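Local coordinates for putative lipoprotein YerB (Bacillus subtilis, PDB 2PSB) that is of unknown function but is a putative membrane-anchored lipoprotein that interacts with the helicase PcrA, an interaction not essential for viability or for repair of UV lesions, at residues V55-A60 / V197-D202; V184-G189 / I231-A236; V35-H40 / R44-L49. All coordinates share one frame; numbering follows the deposited sequence.

Contact 1: V55-A60 / V197-D202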
loop_
_atom_site.group_PDB
_atom_site.type_symbol
_atom_site.label_atom_id
_atom_site.label_comp_id
_atom_site.label_asym_id
_atom_site.label_seq_id
_atom_site.Cartn_x
_atom_site.Cartn_y
_atom_site.Cartn_z
ATOM N N VAL A 55 1.678 2.170 -2.351
ATOM C CA VAL A 55 1.494 1.771 -0.973
ATOM C C VAL A 55 0.084 2.193 -0.581
ATOM O O VAL A 55 -0.312 3.338 -0.814
ATOM C CB VAL A 55 2.514 2.444 -0.039
ATOM C CG1 VAL A 55 2.139 2.136 1.424
ATOM C CG2 VAL A 55 3.937 1.925 -0.348
ATOM N N ILE A 56 -0.675 1.266 -0.004
ATOM C CA ILE A 56 -2.039 1.565 0.409
ATOM C C ILE A 56 -2.208 1.404 1.913
ATOM O O ILE A 56 -1.889 0.368 2.484
ATOM C CB ILE A 56 -3.062 0.673 -0.335
ATOM C CG1 ILE A 56 -2.866 0.836 -1.849
ATOM C CG2 ILE A 56 -4.501 1.091 0.026
ATOM C CD1 ILE A 56 -2.399 -0.400 -2.561
ATOM N N GLU A 57 -2.694 2.460 2.554
ATOM C CA GLU A 57 -2.909 2.457 3.988
ATOM C C GLU A 57 -4.401 2.412 4.266
ATOM O O GLU A 57 -5.182 3.098 3.611
ATOM C CB GLU A 57 -2.276 3.713 4.613
ATOM C CG GLU A 57 -2.492 3.880 6.119
ATOM C CD GLU A 57 -1.776 5.107 6.680
ATOM O OE1 GLU A 57 -1.610 5.171 7.915
ATOM O OE2 GLU A 57 -1.382 6.007 5.894
ATOM N N ALA A 58 -4.790 1.594 5.233
ATOM C CA ALA A 58 -6.196 1.470 5.600
ATOM C C ALA A 58 -6.294 0.942 7.018
ATOM O O ALA A 58 -5.339 0.346 7.538
ATOM C CB ALA A 58 -6.941 0.526 4.627
ATOM N N LEU A 59 -7.441 1.177 7.653
ATOM C CA LEU A 59 -7.652 0.715 9.020
ATOM C C LEU A 59 -7.672 -0.793 9.033
ATOM O O LEU A 59 -8.251 -1.417 8.155
ATOM C CB LEU A 59 -8.980 1.238 9.594
ATOM C CG LEU A 59 -9.033 2.715 10.011
ATOM C CD1 LEU A 59 -10.449 3.105 10.366
ATOM C CD2 LEU A 59 -8.111 2.942 11.189
ATOM N N ALA A 60 -7.027 -1.372 10.036
ATOM C CA ALA A 60 -6.980 -2.818 10.189
ATOM C C ALA A 60 -7.403 -3.182 11.616
ATOM O O ALA A 60 -8.579 -3.446 11.879
ATOM C CB ALA A 60 -5.570 -3.326 9.904
ATOM N N VAL A 197 -1.386 11.312 10.099
ATOM C CA VAL A 197 -0.515 11.172 8.937
ATOM C C VAL A 197 -0.484 12.516 8.205
ATOM O O VAL A 197 -1.515 13.159 8.039
ATOM C CB VAL A 197 -1.041 10.064 7.975
ATOM C CG1 VAL A 197 -0.148 9.969 6.750
ATOM C CG2 VAL A 197 -1.068 8.722 8.695
ATOM N N GLU A 198 0.696 12.939 7.768
ATOM C CA GLU A 198 0.816 14.216 7.077
ATOM C C GLU A 198 1.684 14.063 5.840
ATOM O O GLU A 198 2.655 13.308 5.839
ATOM C CB GLU A 198 1.441 15.269 8.008
ATOM C CG GLU A 198 1.104 15.079 9.485
ATOM C CD GLU A 198 1.737 16.138 10.382
ATOM O OE1 GLU A 198 1.904 15.886 11.597
ATOM O OE2 GLU A 198 2.061 17.229 9.872
ATOM N N TYR A 199 1.320 14.774 4.780
ATOM C CA TYR A 199 2.088 14.731 3.546
ATOM C C TYR A 199 2.467 16.167 3.212
ATOM O O TYR A 199 1.609 17.041 3.076
ATOM C CB TYR A 199 1.275 14.091 2.406
ATOM C CG TYR A 199 0.921 12.628 2.646
ATOM C CD1 TYR A 199 -0.283 12.268 3.250
ATOM C CD2 TYR A 199 1.812 11.607 2.305
ATOM C CE1 TYR A 199 -0.593 10.930 3.506
ATOM C CE2 TYR A 199 1.508 10.262 2.564
ATOM C CZ TYR A 199 0.310 9.939 3.163
ATOM O OH TYR A 199 0.010 8.630 3.437
ATOM N N ASN A 200 3.766 16.407 3.092
ATOM C CA ASN A 200 4.255 17.741 2.806
ATOM C C ASN A 200 4.976 17.775 1.474
ATOM O O ASN A 200 5.940 17.047 1.260
ATOM C CB ASN A 200 5.175 18.185 3.940
ATOM C CG ASN A 200 4.544 17.972 5.307
ATOM O OD1 ASN A 200 5.122 17.315 6.177
ATOM N ND2 ASN A 200 3.347 18.523 5.504
ATOM N N TYR A 201 4.490 18.628 0.580
ATOM C CA TYR A 201 5.075 18.770 -0.739
ATOM C C TYR A 201 6.379 19.567 -0.686
ATOM O O TYR A 201 6.500 20.547 0.050
ATOM C CB TYR A 201 4.087 19.460 -1.679
ATOM C CG TYR A 201 4.499 19.415 -3.134
ATOM C CD1 TYR A 201 4.673 18.195 -3.785
ATOM C CD2 TYR A 201 4.711 20.595 -3.867
ATOM C CE1 TYR A 201 5.050 18.139 -5.128
ATOM C CE2 TYR A 201 5.089 20.544 -5.217
ATOM C CZ TYR A 201 5.256 19.312 -5.837
ATOM O OH TYR A 201 5.644 19.236 -7.159
ATOM N N ASP A 202 7.352 19.129 -1.473
ATOM C CA ASP A 202 8.641 19.794 -1.531
ATOM C C ASP A 202 8.800 20.414 -2.916
ATOM O O ASP A 202 9.240 19.744 -3.861
ATOM C CB ASP A 202 9.762 18.788 -1.279
ATOM C CG ASP A 202 11.101 19.457 -1.065
ATOM O OD1 ASP A 202 11.555 19.506 0.093
ATOM O OD2 ASP A 202 11.696 19.947 -2.049
#

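Contact 2: V184-G189 / I231-A236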
loop_
_atom_site.group_PDB
_atom_site.type_symbol
_atom_site.label_atom_id
_atom_site.label_comp_id
_atom_site.label_asym_id
_atom_site.label_seq_id
_atom_site.Cartn_x
_atom_site.Cartn_y
_atom_site.Cartn_z
ATOM N N VAL A 184 -1.356 18.096 3.062
ATOM C CA VAL A 184 -2.519 17.429 3.627
ATOM C C VAL A 184 -2.188 16.566 4.843
ATOM O O VAL A 184 -1.084 16.032 4.969
ATOM C CB VAL A 184 -3.217 16.541 2.562
ATOM C CG1 VAL A 184 -2.226 15.529 1.999
ATOM C CG2 VAL A 184 -4.414 15.831 3.169
ATOM N N ARG A 185 -3.169 16.449 5.733
ATOM C CA ARG A 185 -3.060 15.650 6.943
ATOM C C ARG A 185 -4.250 14.692 6.990
ATOM O O ARG A 185 -5.332 15.016 6.511
ATOM C CB ARG A 185 -3.078 16.544 8.189
ATOM C CG ARG A 185 -1.801 17.342 8.428
ATOM C CD ARG A 185 -1.685 18.563 7.532
ATOM N NE ARG A 185 -0.408 19.246 7.736
ATOM C CZ ARG A 185 0.733 18.899 7.149
ATOM N NH1 ARG A 185 1.844 19.579 7.404
ATOM N NH2 ARG A 185 0.760 17.891 6.289
ATOM N N VAL A 186 -4.044 13.515 7.570
ATOM C CA VAL A 186 -5.099 12.516 7.677
ATOM C C VAL A 186 -5.125 12.025 9.114
ATOM O O VAL A 186 -4.123 11.537 9.634
ATOM C CB VAL A 186 -4.833 11.308 6.741
ATOM C CG1 VAL A 186 -6.013 10.342 6.770
ATOM C CG2 VAL A 186 -4.569 11.800 5.322
ATOM N N ASP A 187 -6.271 12.173 9.763
ATOM C CA ASP A 187 -6.397 11.730 11.139
ATOM C C ASP A 187 -7.250 10.475 11.232
ATOM O O ASP A 187 -8.430 10.489 10.895
ATOM C CB ASP A 187 -7.005 12.834 12.002
ATOM C CG ASP A 187 -7.383 12.344 13.376
ATOM O OD1 ASP A 187 -6.526 11.735 14.055
ATOM O OD2 ASP A 187 -8.540 12.567 13.778
ATOM N N TYR A 188 -6.634 9.387 11.683
ATOM C CA TYR A 188 -7.332 8.116 11.836
ATOM C C TYR A 188 -7.719 7.899 13.289
ATOM O O TYR A 188 -8.658 7.169 13.576
ATOM C CB TYR A 188 -6.447 6.948 11.388
ATOM C CG TYR A 188 -6.323 6.770 9.896
ATOM C CD1 TYR A 188 -5.139 7.087 9.227
ATOM C CD2 TYR A 188 -7.377 6.244 9.154
ATOM C CE1 TYR A 188 -5.009 6.865 7.851
ATOM C CE2 TYR A 188 -7.263 6.025 7.787
ATOM C CZ TYR A 188 -6.082 6.329 7.141
ATOM O OH TYR A 188 -5.977 6.050 5.798
ATOM N N GLY A 189 -6.987 8.529 14.201
ATOM C CA GLY A 189 -7.266 8.373 15.618
ATOM C C GLY A 189 -8.664 8.787 16.040
ATOM O O GLY A 189 -9.402 9.394 15.267
ATOM N N ILE A 231 -0.737 11.571 -3.895
ATOM C CA ILE A 231 -1.408 11.232 -2.653
ATOM C C ILE A 231 -2.876 11.101 -3.074
ATOM O O ILE A 231 -3.506 12.069 -3.532
ATOM C CB ILE A 231 -1.311 12.323 -1.556
ATOM C CG1 ILE A 231 0.117 12.877 -1.429
ATOM C CG2 ILE A 231 -1.777 11.723 -0.233
ATOM C CD1 ILE A 231 1.190 11.864 -1.073
ATOM N N PHE A 232 -3.409 9.898 -2.911
ATOM C CA PHE A 232 -4.764 9.593 -3.300
ATOM C C PHE A 232 -5.590 9.179 -2.085
ATOM O O PHE A 232 -5.463 8.050 -1.593
ATOM C CB PHE A 232 -4.719 8.472 -4.338
ATOM C CG PHE A 232 -6.046 8.149 -4.955
ATOM C CD1 PHE A 232 -7.108 9.053 -4.897
ATOM C CD2 PHE A 232 -6.223 6.951 -5.643
ATOM C CE1 PHE A 232 -8.316 8.763 -5.512
ATOM C CE2 PHE A 232 -7.433 6.655 -6.263
ATOM C CZ PHE A 232 -8.481 7.568 -6.197
ATOM N N ILE A 233 -6.427 10.096 -1.605
ATOM C CA ILE A 233 -7.263 9.834 -0.441
ATOM C C ILE A 233 -8.596 9.313 -0.933
ATOM O O ILE A 233 -9.300 9.996 -1.665
ATOM C CB ILE A 233 -7.446 11.133 0.407
ATOM C CG1 ILE A 233 -6.065 11.643 0.831
ATOM C CG2 ILE A 233 -8.328 10.862 1.641
ATOM C CD1 ILE A 233 -6.066 12.989 1.514
ATOM N N VAL A 234 -8.922 8.084 -0.540
ATOM C CA VAL A 234 -10.155 7.436 -0.962
ATOM C C VAL A 234 -11.161 7.213 0.171
ATOM O O VAL A 234 -10.807 6.705 1.232
ATOM C CB VAL A 234 -9.813 6.089 -1.652
ATOM C CG1 VAL A 234 -11.057 5.255 -1.874
ATOM C CG2 VAL A 234 -9.131 6.366 -2.990
ATOM N N GLU A 235 -12.415 7.603 -0.065
ATOM C CA GLU A 235 -13.475 7.438 0.930
ATOM C C GLU A 235 -14.282 6.195 0.627
ATOM O O GLU A 235 -14.998 6.136 -0.365
ATOM C CB GLU A 235 -14.417 8.643 0.942
ATOM C CG GLU A 235 -15.464 8.573 2.058
ATOM C CD GLU A 235 -16.311 9.831 2.166
ATOM O OE1 GLU A 235 -17.162 10.071 1.279
ATOM O OE2 GLU A 235 -16.120 10.593 3.140
ATOM N N ALA A 236 -14.180 5.209 1.506
ATOM C CA ALA A 236 -14.876 3.945 1.321
ATOM C C ALA A 236 -15.655 3.560 2.572
ATOM O O ALA A 236 -15.198 3.793 3.691
ATOM C CB ALA A 236 -13.865 2.858 0.977
#

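Contact 3: V35-H40 / R44-L49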
loop_
_atom_site.group_PDB
_atom_site.type_symbol
_atom_site.label_atom_id
_atom_site.label_comp_id
_atom_site.label_asym_id
_atom_site.label_seq_id
_atom_site.Cartn_x
_atom_site.Cartn_y
_atom_site.Cartn_z
ATOM N N VAL A 35 2.941 -6.847 -0.464
ATOM C CA VAL A 35 3.208 -7.249 0.909
ATOM C C VAL A 35 2.381 -6.482 1.942
ATOM O O VAL A 35 2.297 -5.249 1.908
ATOM C CB VAL A 35 4.704 -7.052 1.265
ATOM C CG1 VAL A 35 5.003 -7.689 2.600
ATOM C CG2 VAL A 35 5.600 -7.605 0.171
ATOM N N VAL A 36 1.766 -7.215 2.861
ATOM C CA VAL A 36 1.001 -6.576 3.930
ATOM C C VAL A 36 2.029 -6.134 4.960
ATOM O O VAL A 36 2.700 -6.962 5.566
ATOM C CB VAL A 36 0.040 -7.533 4.605
ATOM C CG1 VAL A 36 -0.494 -6.897 5.887
ATOM C CG2 VAL A 36 -1.101 -7.863 3.655
ATOM N N VAL A 37 2.153 -4.827 5.151
ATOM C CA VAL A 37 3.141 -4.297 6.078
ATOM C C VAL A 37 2.567 -3.649 7.341
ATOM O O VAL A 37 1.705 -2.761 7.288
ATOM C CB VAL A 37 4.076 -3.298 5.353
ATOM C CG1 VAL A 37 5.088 -2.711 6.329
ATOM C CG2 VAL A 37 4.796 -3.999 4.211
ATOM N N ASN A 38 3.080 -4.132 8.468
ATOM C CA ASN A 38 2.734 -3.695 9.819
ATOM C C ASN A 38 2.901 -2.170 9.961
ATOM O O ASN A 38 3.962 -1.627 9.651
ATOM C CB ASN A 38 3.680 -4.416 10.793
ATOM C CG ASN A 38 3.171 -4.465 12.230
ATOM O OD1 ASN A 38 3.686 -5.245 13.040
ATOM N ND2 ASN A 38 2.179 -3.654 12.556
ATOM N N ASN A 39 1.859 -1.473 10.406
ATOM C CA ASN A 39 2.005 -0.038 10.613
ATOM C C ASN A 39 1.695 0.334 12.063
ATOM O O ASN A 39 1.315 1.469 12.372
ATOM C CB ASN A 39 1.129 0.769 9.656
ATOM C CG ASN A 39 1.382 2.264 9.769
ATOM O OD1 ASN A 39 2.534 2.712 9.801
ATOM N ND2 ASN A 39 0.314 3.042 9.832
ATOM N N HIS A 40 1.845 -0.640 12.952
ATOM C CA HIS A 40 1.642 -0.402 14.369
ATOM C C HIS A 40 2.855 0.420 14.769
ATOM O O HIS A 40 3.956 0.170 14.287
ATOM C CB HIS A 40 1.619 -1.721 15.145
ATOM C CG HIS A 40 1.506 -1.545 16.630
ATOM N ND1 HIS A 40 2.554 -1.107 17.413
ATOM C CD2 HIS A 40 0.462 -1.732 17.472
ATOM C CE1 HIS A 40 2.162 -1.034 18.672
ATOM N NE2 HIS A 40 0.896 -1.406 18.735
ATOM N N ARG A 44 7.595 0.747 13.180
ATOM C CA ARG A 44 8.243 1.835 12.444
ATOM C C ARG A 44 9.654 2.081 12.937
ATOM O O ARG A 44 9.915 2.007 14.129
ATOM C CB ARG A 44 7.412 3.104 12.607
ATOM C CG ARG A 44 5.923 2.880 12.392
ATOM C CD ARG A 44 5.110 4.083 12.846
ATOM N NE ARG A 44 3.683 3.807 12.769
ATOM C CZ ARG A 44 2.739 4.547 13.334
ATOM N NH1 ARG A 44 3.060 5.630 14.032
ATOM N NH2 ARG A 44 1.468 4.202 13.197
ATOM N N PRO A 45 10.593 2.355 12.017
ATOM C CA PRO A 45 10.372 2.435 10.570
ATOM C C PRO A 45 10.388 1.035 9.948
ATOM O O PRO A 45 11.083 0.155 10.432
ATOM C CB PRO A 45 11.548 3.288 10.102
ATOM C CG PRO A 45 12.650 2.792 10.979
ATOM C CD PRO A 45 11.991 2.702 12.345
ATOM N N GLN A 46 9.621 0.845 8.880
ATOM C CA GLN A 46 9.554 -0.435 8.205
ATOM C C GLN A 46 10.701 -0.565 7.209
ATOM O O GLN A 46 11.473 0.383 7.012
ATOM C CB GLN A 46 8.212 -0.569 7.484
ATOM C CG GLN A 46 6.992 -0.499 8.420
ATOM C CD GLN A 46 6.437 0.914 8.588
ATOM O OE1 GLN A 46 7.172 1.906 8.499
ATOM N NE2 GLN A 46 5.138 1.008 8.847
ATOM N N SER A 47 10.813 -1.736 6.585
ATOM C CA SER A 47 11.854 -1.989 5.594
ATOM C C SER A 47 11.282 -2.161 4.182
ATOM O O SER A 47 10.279 -2.863 3.993
ATOM C CB SER A 47 12.639 -3.249 5.961
ATOM O OG SER A 47 13.366 -3.071 7.168
ATOM N N GLY A 48 11.917 -1.502 3.209
ATOM C CA GLY A 48 11.510 -1.613 1.815
ATOM C C GLY A 48 10.429 -0.711 1.234
ATOM O O GLY A 48 10.143 -0.808 0.044
ATOM N N LEU A 49 9.829 0.166 2.033
ATOM C CA LEU A 49 8.775 1.037 1.498
ATOM C C LEU A 49 9.245 2.075 0.474
ATOM O O LEU A 49 8.420 2.646 -0.245
ATOM C CB LEU A 49 8.007 1.742 2.630
ATOM C CG LEU A 49 7.119 0.849 3.503
ATOM C CD1 LEU A 49 6.193 1.706 4.361
ATOM C CD2 LEU A 49 6.291 -0.084 2.616
#

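Contact 1: V55-A60 / V197-D202
CG2 of Val197 lies against the carboxylate of Glu57, the two side chains coming from opposite directions; this methyl is 3.7 Å from OE1 of Glu57 and 3.9 Å from its OE2. The fully extended glutamate chain (CG anti to the backbone N, chi1 177°) carries those oxygens over to the other strand, although the nearest CA atoms, of Glu57 and Val197, are 10.3 Å apart. Strand 54-59, set between strands 65-71 and 293-298, here faces a separate antiparallel sheet that holds strand 196-202, and between these two segments it is side chains that meet. Two residues further along, Tyr199 sends its hydroxyl obliquely to the other carboxylate oxygen, OH lying 3.9 Å from OE2 of Glu57, with ring and carboxylate planes 75° apart. No direct hydrogen bond spans that distance. Arg210 joins the two groups instead, with NH2 in a salt bridge to Glu57 OE2 and NE hydrogen-bonded to Tyr199 OH. Tyr199 OH is held a second time by Asn296 ND2, and Glu57 OE1 by Thr65 OG1.

Contact 2: V184-G189 / I231-A236
Val184 and Ile233 reach for each other tip to tip, and this is the snug point of the contact: Val184 CG2 sits 3.7 Å from Ile233 CD1. The isoleucine gets there by stretching out, its CD1 standing at the far end of an extended branch (chi2 173°). On the valine, CG1 is left in the tight place between backbone N and carbonyl carbon, and from there it faces Ile231 CG2 more loosely, at 4.4 Å. Val186 closes the row from the other end, its CG2 4.3 Å from the same Ile233 CD1, which therefore lies against two valines. The back of the strand is different in character. Arg185 points away from this apolar layer and is partly exposed; its side chain curls round until NH2 donates to Val184 O at 2.9 Å, a bond that comes in from above the carbonyl plane. With the short strand axes 10.2 Å apart at closest and inclined by 37°, the strands pack where the six-stranded antiparallel sheet meets the larger mixed set. Phe260 of strand 255-261 touches Val184, Ile231 and Ile233, Val298 of strand 293-298 touches Val186 and Ile233, and strand 183-187 lies between strands 196-202 and 304-307.

Contact 3: V35-H40 / R44-L49
Asn39 and Arg44 are joined chiefly through the backbone carbonyl of Asn39, which takes a hydrogen bond of 2.9 Å from Arg44 NH2 at the edge of the guanidinium, slightly tilted from its plane. NE of Arg44 adds two weak bonds, one to that same Asn39 O and one to Asn39 OD1. Gln46 supplies the other polar grip. Its NE2 donates to Asn38 O at 3.0 Å, in the carbonyl plane and on a lone pair, with an N-H...O angle of 157°. A bend at chi2 (92°) turns the glutamine amide this way and lays it nearly coplanar with the amide of Asn39, whose OD1 accepts a weak second bond from NE2 at 3.3 Å. Asn39 ND2, meanwhile, bonds to Thr65 OG1. The charged interaction involves the other terminal nitrogen: NH1 of Arg44 forms a salt bridge with Asp213. A leucine in place of Arg44 has no guanidinium to offer, and would probably leave Asn39 O and OD1 without these donors and Asp213 without this salt-bridge partner. The apolar part lies further back along the strand, where Val37 CG1 rests on the aliphatic Gln46 CG at 3.6 Å and Val37 CG2 comes within 4.5 Å of Leu49 CD2. The chain thus doubles back alongside Val37 to Asn39, passing through a cis peptide before Pro45. Strand 33-37 lies between strands 65-71 and 99-102, and Phe67 of the former is touched by Asn39, Gln46 and Leu49.

Contact 3 closes first along the chain; contacts 1 and 2 follow and interlock, since segment 184-189 falls between the two segments of contact 1. Their centres lie about 7 Å apart, and strands 183-187 and 196-202 are antiparallel neighbours, with probable hydrogen bonds from Val186 N to Val197 O and from Tyr199 N to Val184 O. Both contacts press this sheet against the larger mixed set of strands. Contact 3, centred about 13 Å from contact 1 and 18 Å from contact 2, touches contact 1 where Asn39 packs on Glu57 and Leu49 on Val55. With one segment in each family region, contact 1 joins the two, whereas contacts 2 and 3 each stay within one.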